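Local coordinates for SusD-like protein BACOVA_02651 (Bacteroides ovatus, PDB 5E75) that binds polysaccharide at the cell surface and probably mediates xyloglucan binding before the glycan is transported into the periplasm for degradation, at residues E231-Y236 / N241-L246; M248-L253 / E258-L263; A451-E456 / T470-G475. All blocks are in the same frame, centred on the assembly; numbering follows the deposited sequence. Where two conformers were deposited one is given.

How the contacts relate
From the N terminus, the three contacts follow one another in series, none nested in or crossing another, and each closes a short excursion of the chain. Contact 1 closes a loop between helix 205-221 and strand 244-248, with four residues between its segments. Contact 2 begins where that strand ends and closes the next loop, again across four residues, on the way to helix 263-266. The two lie about 15 Å apart, centre to centre, and both lean on strand 355-359, the antiparallel partner of 244-248. Contact 3 comes much later and joins the outer strands of a three-stranded sheet around strand 460-465. Its centre lies about 34 Å from that of contact 1 and about 38 Å from that of contact 2.

Contact 1 (E231-Y236 / N241-L246); sequences EDLFKY and NQESLL
Leu233 makes this contact with its two methyls: both meet the Glu243 carboxylate, and CD2 also touches the Asn241 amide. CD2 does most of the work: it sits 3.5 Å from Glu243 OE1 and 3.7 Å from Asn241 OD1. CD1 lies against the same carboxylate, 3.9 Å from Glu243 OE2, and the leucine meets both partners at about a right angle. These are van der Waals touches of methyls on polar groups whose bonds are made with other residues. Glu243 swings CG opposite its main-chain nitrogen (chi1 177°) and stays extended beyond it, which carries the carboxylate past the leucine to two arginines: OE1 forms a salt bridge with Arg393 and also accepts from the backbone N of Met227, while OE2 pairs with Arg359. A glutamine in its place would probably leave Arg359 and Arg393 without the negative charge they share. Asn241 is fixed by its own turn, a type I turn closed by Ser244 N to Asn241 O at 3.0 Å. Its OD1 also takes a weak, bent bond from Glu243 N (2.8 Å, 128°), and its ND2 reaches Asn238 O and Tyr356 OH. That tyrosine hydroxyl also bonds to Leu233 O, linking the two segments through a third residue. Behind Leu233, Lys235 NZ makes salt bridges to Glu231 OE2 and Asp232 OD1, 2.8 Å each. The loop after helix 205-221 lies beside the start of strand 244-248, which pairs with strand 355-359 through a classic beta bulge, Leu245 and Leu246 both facing Leu358; Glu243 touches Leu360 and Ala361 at the start of helix 360-372, and Leu246 packs on helix 103-125.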
# COMPACT_ATOMS: atom_id res chain seq x y z
N GLU A 231 -8.78 -4.04 -14.28
CA GLU A 231 -9.64 -4.84 -13.41
C GLU A 231 -9.06 -6.23 -13.15
O GLU A 231 -9.34 -6.83 -12.10
CB GLU A 231 -11.07 -4.98 -13.99
CG GLU A 231 -11.15 -5.81 -15.28
CD GLU A 231 -12.57 -6.07 -15.76
OE1 GLU A 231 -13.31 -5.08 -15.92
OE2 GLU A 231 -12.93 -7.26 -15.99
N ASP A 232 -8.27 -6.74 -14.09
CA ASP A 232 -7.73 -8.09 -13.96
C ASP A 232 -6.72 -8.21 -12.83
O ASP A 232 -6.50 -9.31 -12.31
CB ASP A 232 -7.09 -8.55 -15.27
CG ASP A 232 -8.13 -8.90 -16.34
OD1 ASP A 232 -9.31 -9.08 -16.02
OD2 ASP A 232 -7.73 -9.03 -17.51
N LEU A 233 -6.11 -7.10 -12.42
CA LEU A 233 -5.11 -7.12 -11.36
C LEU A 233 -5.71 -7.56 -10.02
O LEU A 233 -5.00 -8.02 -9.14
CB LEU A 233 -4.52 -5.72 -11.16
CG LEU A 233 -3.59 -5.20 -12.24
CD1 LEU A 233 -3.44 -3.69 -12.11
CD2 LEU A 233 -2.24 -5.92 -12.20
N PHE A 234 -7.03 -7.42 -9.88
CA PHE A 234 -7.68 -7.56 -8.59
C PHE A 234 -8.66 -8.73 -8.57
O PHE A 234 -9.64 -8.74 -7.83
CB PHE A 234 -8.32 -6.22 -8.21
CG PHE A 234 -7.39 -5.07 -8.43
CD1 PHE A 234 -6.31 -4.86 -7.57
CD2 PHE A 234 -7.53 -4.24 -9.52
CE1 PHE A 234 -5.41 -3.83 -7.80
CE2 PHE A 234 -6.63 -3.20 -9.75
CZ PHE A 234 -5.59 -2.99 -8.89
N LYS A 235 -8.31 -9.74 -9.37
CA LYS A 235 -9.02 -11.01 -9.41
C LYS A 235 -8.05 -12.11 -8.98
O LYS A 235 -6.88 -12.11 -9.35
CB LYS A 235 -9.51 -11.30 -10.82
CG LYS A 235 -10.47 -10.27 -11.35
CD LYS A 235 -10.84 -10.52 -12.81
CE LYS A 235 -11.59 -9.34 -13.41
NZ LYS A 235 -11.85 -9.53 -14.85
N TYR A 236 -8.55 -13.04 -8.18
CA TYR A 236 -7.72 -14.10 -7.61
C TYR A 236 -7.02 -14.98 -8.67
O TYR A 236 -5.88 -15.40 -8.47
CB TYR A 236 -8.56 -14.95 -6.64
CG TYR A 236 -8.32 -16.44 -6.71
CD1 TYR A 236 -7.28 -17.02 -6.01
CD2 TYR A 236 -9.15 -17.25 -7.46
CE1 TYR A 236 -7.07 -18.40 -6.07
CE2 TYR A 236 -8.95 -18.59 -7.54
CZ TYR A 236 -7.92 -19.17 -6.85
OH TYR A 236 -7.75 -20.53 -6.95
N ASN A 241 0.38 -12.27 -11.34
CA ASN A 241 0.49 -11.85 -12.72
C ASN A 241 1.82 -11.12 -12.96
O ASN A 241 2.55 -10.79 -12.01
CB ASN A 241 -0.69 -10.94 -13.07
CG ASN A 241 -0.69 -9.65 -12.27
OD1 ASN A 241 0.07 -8.73 -12.57
ND2 ASN A 241 -1.50 -9.60 -11.22
N GLN A 242 2.14 -10.84 -14.22
CA GLN A 242 3.46 -10.29 -14.54
C GLN A 242 3.70 -8.89 -13.96
O GLN A 242 4.86 -8.50 -13.79
CB GLN A 242 3.69 -10.27 -16.05
CG GLN A 242 2.78 -9.34 -16.81
CD GLN A 242 3.18 -9.21 -18.26
OE1 GLN A 242 4.36 -9.01 -18.57
NE2 GLN A 242 2.21 -9.32 -19.16
N GLU A 243 2.63 -8.15 -13.68
CA GLU A 243 2.73 -6.81 -13.09
C GLU A 243 2.98 -6.87 -11.57
O GLU A 243 3.39 -5.87 -10.95
CB GLU A 243 1.48 -5.98 -13.43
CG GLU A 243 1.45 -4.60 -12.81
CD GLU A 243 0.40 -3.68 -13.39
OE1 GLU A 243 -0.26 -4.06 -14.38
OE2 GLU A 243 0.23 -2.59 -12.83
N SER A 244 2.74 -8.03 -10.97
CA SER A 244 2.91 -8.21 -9.54
C SER A 244 4.39 -8.46 -9.23
O SER A 244 4.88 -9.60 -9.36
CB SER A 244 2.06 -9.39 -9.06
OG SER A 244 2.04 -9.49 -7.65
N LEU A 245 5.11 -7.43 -8.82
CA LEU A 245 6.53 -7.57 -8.51
C LEU A 245 6.74 -8.16 -7.12
O LEU A 245 7.64 -8.97 -6.91
CB LEU A 245 7.26 -6.23 -8.65
CG LEU A 245 7.39 -5.72 -10.09
CD1 LEU A 245 7.91 -4.30 -10.14
CD2 LEU A 245 8.34 -6.62 -10.86
N LEU A 246 5.89 -7.79 -6.17
CA LEU A 246 5.99 -8.30 -4.81
C LEU A 246 4.61 -8.22 -4.17
O LEU A 246 3.93 -7.19 -4.26
CB LEU A 246 7.00 -7.49 -4.00
CG LEU A 246 7.43 -8.07 -2.66
CD1 LEU A 246 8.12 -9.42 -2.85
CD2 LEU A 246 8.33 -7.11 -1.90

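Contact 2 (M248-L253 / E258-L263); sequences MQWVPL and ECNTLL
Trp250 and Val251 meet Glu258, Cys259 and Asn260 at the neck of an irregular loop, the connection from strand 244-248 to helix 263-266 in this SusD-family protein. A single backbone bond draws the neck together: Val251 N gives its hydrogen to Glu258 O at 2.7 Å, nearly straight at 168°. Beside it the side chains of Val251 and Glu258 run together in the same direction, CB to CB 3.9 Å. OE1 of Glu258 accepts from the backbone N of Glu255, inside the loop. Trp250 has CG anti to its carbonyl carbon (chi1 -57°), which brings the indole up against the backbone of 258-260. Glu258 O then lies at the ring edge, 3.4 Å from Trp250 CE3, and Cys259 O approaches the same carbon obliquely at 3.6 Å, while Asn260 CB stands over the five-membered ring, 3.7 Å from its centroid, in a CH-pi contact. Met248 CB backs the opposite face, so the buried indole is sandwiched between the two legs of the loop. The Asn260 amide, tilted 40° from the indole plane, bonds through ND2 to Leu353 O and through OD1 to Asn36 ND2, and the indole NE1 is bonded to Thr355 OG1.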
# COMPACT_ATOMS: atom_id res chain seq x y z
N MET A 248 2.09 -10.06 -0.72
CA MET A 248 1.82 -11.03 0.33
C MET A 248 1.00 -12.17 -0.26
O MET A 248 0.01 -11.97 -0.95
CB MET A 248 1.07 -10.38 1.49
CG MET A 248 1.75 -9.13 2.02
SD MET A 248 0.76 -8.24 3.24
CE MET A 248 1.51 -6.60 3.15
N GLN A 249 1.46 -13.38 0.04
CA GLN A 249 1.01 -14.60 -0.61
C GLN A 249 0.09 -15.39 0.31
O GLN A 249 0.52 -16.29 1.03
CB GLN A 249 2.22 -15.45 -0.99
CG GLN A 249 3.18 -14.75 -1.93
CD GLN A 249 2.59 -14.53 -3.30
OE1 GLN A 249 1.91 -15.40 -3.86
NE2 GLN A 249 2.85 -13.37 -3.87
N TRP A 250 -1.19 -15.06 0.29
CA TRP A 250 -2.12 -15.66 1.23
C TRP A 250 -2.53 -17.08 0.82
O TRP A 250 -2.51 -17.43 -0.36
CB TRP A 250 -3.32 -14.73 1.45
CG TRP A 250 -2.89 -13.38 1.93
CD1 TRP A 250 -3.05 -12.19 1.29
CD2 TRP A 250 -2.20 -13.08 3.15
NE1 TRP A 250 -2.52 -11.18 2.02
CE2 TRP A 250 -1.98 -11.68 3.17
CE3 TRP A 250 -1.75 -13.85 4.23
CZ2 TRP A 250 -1.33 -11.05 4.22
CZ3 TRP A 250 -1.10 -13.22 5.27
CH2 TRP A 250 -0.90 -11.83 5.26
N VAL A 251 -2.87 -17.88 1.83
CA VAL A 251 -3.19 -19.30 1.66
C VAL A 251 -4.58 -19.54 2.24
O VAL A 251 -4.72 -19.95 3.39
CB VAL A 251 -2.18 -20.22 2.40
CG1 VAL A 251 -2.48 -21.68 2.09
CG2 VAL A 251 -0.73 -19.87 2.03
N PRO A 252 -5.63 -19.29 1.45
CA PRO A 252 -7.01 -19.36 1.96
C PRO A 252 -7.41 -20.71 2.55
O PRO A 252 -8.22 -20.75 3.48
CB PRO A 252 -7.86 -19.03 0.73
CG PRO A 252 -6.99 -19.30 -0.43
CD PRO A 252 -5.60 -19.01 0.00
N LEU A 253 -6.84 -21.80 2.04
CA LEU A 253 -7.13 -23.13 2.58
C LEU A 253 -6.06 -23.60 3.58
O LEU A 253 -5.98 -24.78 3.89
CB LEU A 253 -7.28 -24.14 1.44
CG LEU A 253 -8.30 -23.76 0.36
CD1 LEU A 253 -8.39 -24.82 -0.72
CD2 LEU A 253 -9.68 -23.50 0.96
N GLU A 258 -2.10 -17.61 7.95
CA GLU A 258 -1.73 -17.62 6.54
C GLU A 258 -2.84 -17.07 5.65
O GLU A 258 -2.74 -17.09 4.44
CB GLU A 258 -1.46 -19.05 6.06
CG GLU A 258 -0.25 -19.71 6.66
CD GLU A 258 -0.04 -21.09 6.08
OE1 GLU A 258 -1.02 -21.88 6.05
OE2 GLU A 258 1.08 -21.39 5.63
N CYS A 259 -3.92 -16.59 6.25
CA CYS A 259 -5.07 -16.11 5.48
C CYS A 259 -5.17 -14.60 5.44
O CYS A 259 -4.70 -13.93 6.35
CB CYS A 259 -6.38 -16.59 6.11
SG CYS A 259 -6.70 -18.34 6.05
N ASN A 260 -5.78 -14.11 4.36
CA ASN A 260 -6.11 -12.71 4.19
C ASN A 260 -7.45 -12.48 4.87
O ASN A 260 -8.50 -12.84 4.31
CB ASN A 260 -6.23 -12.39 2.71
CG ASN A 260 -6.49 -10.93 2.47
OD1 ASN A 260 -6.76 -10.18 3.42
ND2 ASN A 260 -6.41 -10.51 1.22
N THR A 261 -7.44 -11.90 6.07
CA THR A 261 -8.65 -11.83 6.87
C THR A 261 -9.51 -10.58 6.66
O THR A 261 -10.46 -10.35 7.41
CB THR A 261 -8.34 -11.97 8.38
OG1 THR A 261 -7.42 -10.96 8.79
CG2 THR A 261 -7.73 -13.29 8.65
N LEU A 262 -9.23 -9.81 5.61
CA LEU A 262 -9.88 -8.52 5.39
C LEU A 262 -11.25 -8.57 4.73
O LEU A 262 -11.93 -7.55 4.70
CB LEU A 262 -8.98 -7.63 4.54
CG LEU A 262 -7.69 -7.13 5.21
CD1 LEU A 262 -6.83 -6.40 4.19
CD2 LEU A 262 -8.00 -6.27 6.44
N LEU A 263 -11.65 -9.73 4.19
CA LEU A 263 -12.84 -9.83 3.33
C LEU A 263 -14.06 -9.15 3.93
O LEU A 263 -14.74 -8.34 3.28
CB LEU A 263 -13.13 -11.31 3.01
CG LEU A 263 -14.14 -11.77 1.94
CD1 LEU A 263 -15.59 -11.69 2.40
CD2 LEU A 263 -13.96 -10.99 0.66

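Contact 3 (A451-E456 / T470-G475); sequences AIIKDE and TTFLEG
Ile453 holds CG1 between its backbone N and carbonyl carbon (chi1 62°), and Phe472 has CG anti to its own N (chi1 -178°); with these rotations the two side chains run at each other from opposite directions across the sheet. The Ile453 CD1 methyl ends over the middle of the Phe472 ring, 3.5 Å from the centroid and 14° off the normal, a CH-pi contact close to the ring normal. Behind that methyl, Ile453 CG1 comes within 3.9 Å of Phe472 CZ. Ala451, two residues earlier on the same face of its strand, meets the ring near its rim: its CB is 3.9 Å from Phe472 CE1, and its O lies in the ring plane at the edge, 3.7 Å from the same carbon. Strands 451-454 and 472-474 are the outer members of an antiparallel three-stranded meander, so these side chains reach over the intervening strand 460-465, whose Tyr465 also touches Ala451 and Ile453. The ring thus offers its electron-rich face to a methyl and its slightly positive C-H edge to a carbonyl oxygen, a match that probably favours this orientation of the phenyl group without any strong polar bond between the two outer strands.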
# COMPACT_ATOMS: atom_id res chain seq x y z
N ALA A 451 -26.09 10.59 -0.73
CA ALA A 451 -26.37 10.13 -2.08
C ALA A 451 -25.35 10.61 -3.09
O ALA A 451 -25.07 11.80 -3.21
CB ALA A 451 -27.78 10.57 -2.51
N ILE A 452 -24.82 9.65 -3.82
CA ILE A 452 -23.95 9.89 -4.95
C ILE A 452 -24.62 9.23 -6.14
O ILE A 452 -24.86 8.02 -6.13
CB ILE A 452 -22.56 9.29 -4.71
CG1 ILE A 452 -21.93 9.94 -3.47
CG2 ILE A 452 -21.69 9.49 -5.93
CD1 ILE A 452 -20.62 9.30 -3.06
N ILE A 453 -24.95 10.02 -7.15
CA ILE A 453 -25.64 9.50 -8.33
C ILE A 453 -24.96 9.99 -9.60
O ILE A 453 -24.06 10.83 -9.54
CB ILE A 453 -27.14 9.91 -8.32
CG1 ILE A 453 -27.28 11.43 -8.38
CG2 ILE A 453 -27.81 9.37 -7.07
CD1 ILE A 453 -28.73 11.90 -8.56
N LYS A 454 -25.38 9.45 -10.74
CA LYS A 454 -24.80 9.84 -12.03
C LYS A 454 -25.80 10.51 -12.95
O LYS A 454 -26.99 10.20 -12.91
CB LYS A 454 -24.24 8.63 -12.76
CG LYS A 454 -23.05 8.05 -12.08
CD LYS A 454 -22.80 6.65 -12.56
CE LYS A 454 -21.79 5.98 -11.63
NZ LYS A 454 -21.67 4.55 -11.90
N ASP A 455 -25.31 11.42 -13.79
CA ASP A 455 -26.12 11.99 -14.86
C ASP A 455 -25.93 11.20 -16.16
O ASP A 455 -25.17 10.23 -16.20
CB ASP A 455 -25.82 13.48 -15.07
CG ASP A 455 -24.38 13.76 -15.50
OD1 ASP A 455 -23.76 12.92 -16.18
OD2 ASP A 455 -23.88 14.85 -15.17
N GLU A 456 -26.62 11.64 -17.21
CA GLU A 456 -26.58 10.96 -18.51
C GLU A 456 -25.17 10.76 -19.03
O GLU A 456 -24.87 9.76 -19.68
CB GLU A 456 -27.39 11.76 -19.54
CG GLU A 456 -28.85 11.95 -19.19
CD GLU A 456 -29.61 12.71 -20.27
OE1 GLU A 456 -28.97 13.17 -21.24
OE2 GLU A 456 -30.85 12.85 -20.15
N THR A 470 -36.32 10.23 -2.88
CA THR A 470 -36.26 10.14 -4.34
C THR A 470 -35.82 11.44 -5.00
O THR A 470 -35.23 11.43 -6.08
CB THR A 470 -37.62 9.74 -4.92
OG1 THR A 470 -38.61 10.68 -4.50
CG2 THR A 470 -38.02 8.34 -4.47
N THR A 471 -36.12 12.56 -4.36
CA THR A 471 -35.76 13.87 -4.88
C THR A 471 -34.35 14.26 -4.46
O THR A 471 -34.08 14.50 -3.29
CB THR A 471 -36.77 14.95 -4.40
OG1 THR A 471 -38.08 14.61 -4.85
CG2 THR A 471 -36.40 16.33 -4.93
N PHE A 472 -33.46 14.33 -5.44
CA PHE A 472 -32.05 14.57 -5.17
C PHE A 472 -31.76 16.05 -4.92
O PHE A 472 -32.21 16.92 -5.68
CB PHE A 472 -31.22 14.03 -6.33
CG PHE A 472 -29.74 14.17 -6.16
CD1 PHE A 472 -29.05 13.37 -5.27
CD2 PHE A 472 -29.03 15.10 -6.91
CE1 PHE A 472 -27.67 13.50 -5.13
CE2 PHE A 472 -27.66 15.23 -6.77
CZ PHE A 472 -26.98 14.43 -5.88
N LEU A 473 -31.03 16.33 -3.84
CA LEU A 473 -30.60 17.68 -3.49
C LEU A 473 -29.09 17.73 -3.57
O LEU A 473 -28.41 16.99 -2.85
CB LEU A 473 -31.05 18.02 -2.07
CG LEU A 473 -32.57 17.91 -1.84
CD1 LEU A 473 -32.88 17.98 -0.36
CD2 LEU A 473 -33.33 18.98 -2.62
N GLU A 474 -28.57 18.58 -4.44
CA GLU A 474 -27.15 18.55 -4.80
C GLU A 474 -26.29 19.61 -4.11
O GLU A 474 -26.69 20.76 -3.98
CB GLU A 474 -26.99 18.68 -6.32
CG GLU A 474 -25.52 18.56 -6.77
CD GLU A 474 -25.36 18.36 -8.27
OE1 GLU A 474 -26.37 18.38 -9.00
OE2 GLU A 474 -24.20 18.20 -8.71
N GLY A 475 -25.10 19.21 -3.68
CA GLY A 475 -24.06 20.16 -3.33
C GLY A 475 -23.59 20.07 -1.89
O GLY A 475 -24.23 19.42 -1.07